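Uncharacterized protein HtdX (Mycobacterium tuberculosis, PDB 4OOB) catalyses the reversible hydration of trans-2-enoyl-CoA to (3R)-3-hydroxyacyl-CoA over a broad range of chain lengths, with a preference for C8 to C12 substrates. Local coordinates at residues 192-195 against 196-199. Numbering follows the deposited sequence.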
ATOM      1  N   HIS A 192       5.774   6.040  -0.520  1.00 12.33           N
ATOM      2  CA  HIS A 192       5.341   4.623  -0.424  1.00 12.18           C
ATOM      3  C   HIS A 192       4.036   4.422  -1.190  1.00 11.61           C
ATOM      4  O   HIS A 192       3.167   5.303  -1.197  1.00 11.39           O
ATOM      5  CB  HIS A 192       5.061   4.197   1.005  1.00 12.73           C
ATOM      6  CG  HIS A 192       6.082   4.624   1.992  1.00 13.61           C
ATOM      7  ND1 HIS A 192       6.699   3.734   2.850  1.00 14.96           N
ATOM      8  CD2 HIS A 192       6.561   5.843   2.311  1.00 14.42           C
ATOM      9  CE1 HIS A 192       7.551   4.384   3.625  1.00 14.62           C
ATOM     10  NE2 HIS A 192       7.497   5.663   3.309  1.00 15.16           N
ATOM     11  N   GLY A 193       3.891   3.258  -1.844  1.00 11.42           N
ATOM     12  CA  GLY A 193       2.668   2.944  -2.540  1.00 11.40           C
ATOM     13  C   GLY A 193       1.498   2.971  -1.605  1.00 11.64           C
ATOM     14  O   GLY A 193       0.444   3.496  -1.965  1.00 12.10           O
ATOM     15  N   MET A 194       1.665   2.451  -0.380  1.00 11.49           N
ATOM     16  CA  MET A 194       0.512   2.339   0.501  1.00 12.07           C
ATOM     17  C   MET A 194       0.192   3.673   1.193  1.00 12.82           C
ATOM     18  O   MET A 194      -0.856   3.801   1.808  1.00 12.70           O
ATOM     19  CB  MET A 194       0.701   1.195   1.532  1.00 12.05           C
ATOM     20  CG  MET A 194       0.710  -0.184   0.893  1.00 12.14           C
ATOM     21  SD  MET A 194      -0.835  -0.550   0.056  1.00 12.80           S
ATOM     22  CE  MET A 194      -1.943  -0.574   1.466  1.00 12.82           C
ATOM     23  N   PHE A 195       1.097   4.664   1.147  1.00 13.51           N
ATOM     24  CA  PHE A 195       0.683   6.003   1.575  1.00 13.63           C
ATOM     25  C   PHE A 195      -0.429   6.477   0.672  1.00 14.44           C
ATOM     26  O   PHE A 195      -1.487   6.896   1.113  1.00 15.17           O
ATOM     27  CB  PHE A 195       1.781   7.051   1.537  1.00 13.81           C
ATOM     28  CG  PHE A 195       1.243   8.436   1.813  1.00 14.22           C
ATOM     29  CD1 PHE A 195       0.967   8.843   3.118  1.00 14.76           C
ATOM     30  CD2 PHE A 195       0.893   9.287   0.763  1.00 14.13           C
ATOM     31  CE1 PHE A 195       0.392  10.116   3.389  1.00 15.18           C
ATOM     32  CE2 PHE A 195       0.325  10.549   1.019  1.00 14.68           C
ATOM     33  CZ  PHE A 195       0.097  10.969   2.342  1.00 14.57           C
ATOM     34  N   THR A 196      -0.152   6.417  -0.612  1.00 15.45           N
ATOM     35  CA  THR A 196      -1.036   6.935  -1.619  1.00 16.17           C
ATOM     36  C   THR A 196      -2.311   6.072  -1.654  1.00 15.66           C
ATOM     37  O   THR A 196      -3.409   6.606  -1.786  1.00 15.49           O
ATOM     38  CB  THR A 196      -0.236   7.064  -2.936  1.00 17.34           C
ATOM     39  OG1 THR A 196      -0.381   8.387  -3.479  1.00 21.64           O
ATOM     40  CG2 THR A 196      -0.598   6.138  -3.906  1.00 16.64           C
ATOM     41  N   ALA A 197      -2.192   4.756  -1.443  1.00 14.47           N
ATOM     42  CA  ALA A 197      -3.385   3.909  -1.491  1.00 13.95           C
ATOM     43  C   ALA A 197      -4.312   4.267  -0.366  1.00 13.42           C
ATOM     44  O   ALA A 197      -5.518   4.130  -0.519  1.00 13.03           O
ATOM     45  CB  ALA A 197      -3.052   2.451  -1.417  1.00 13.47           C
ATOM     46  N   ALA A 198      -3.747   4.693   0.767  1.00 12.59           N
ATOM     47  CA  ALA A 198      -4.560   5.075   1.873  1.00 12.55           C
ATOM     48  C   ALA A 198      -5.106   6.475   1.604  1.00 13.07           C
ATOM     49  O   ALA A 198      -6.312   6.665   1.700  1.00 13.01           O
ATOM     50  CB  ALA A 198      -3.781   5.052   3.159  1.00 12.78           C
ATOM     51  N   ALA A 199      -4.232   7.429   1.240  1.00 13.03           N
ATOM     52  CA  ALA A 199      -4.632   8.861   1.091  1.00 13.31           C
ATOM     53  C   ALA A 199      -5.828   9.088   0.128  1.00 13.78           C
ATOM     54  O   ALA A 199      -6.677   9.931   0.371  1.00 14.29           O
ATOM     55  CB  ALA A 199      -3.442   9.669   0.652  1.00 13.04           C
TER
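Phe-195 projects outward from its own helix and leans toward Ala-199, one turn on, where CE2 lies 3.9 Å from the Ala-199 CB and the ring meets that methyl obliquely. With CG anti to the backbone N (chi1 173°), the phenyl group sits beside its own carbonyl carbon, which tilts it toward the C-terminal end of the helix. Met-194 makes the matching step three residues ahead: its SD rests 4.0 Å from CB of Ala-197, brought there by a CG anti to the carbonyl carbon and a bend at chi2. Beneath these contacts run the i to i+4 bonds of a short alpha helix. Ala-199 N gives Phe-195 O a bond of 2.8 Å, and Ala-197 N bonds to Gly-193 O at 3.0 Å. The bond from Ala-198 N to Met-194 O is longer (3.2 Å), and the same N-H also makes a weak bond to Phe-195 O. His-192, the N-cap residue, sends its ring away from the helix to stack on His-175 and meet Tyr-164 edge-to-face. Helix 193-199 is buried near the middle of this hotdog-fold protein: Phe-195 touches Lys-160 and Ile-161 of helix 158-167 and Ile-156 of strand 152-156, while Met-194 touches Tyr-164 of that helix and strand 69-77, and Ala-197 O accepts a hydrogen bond from Tyr-214 on strand 212-218.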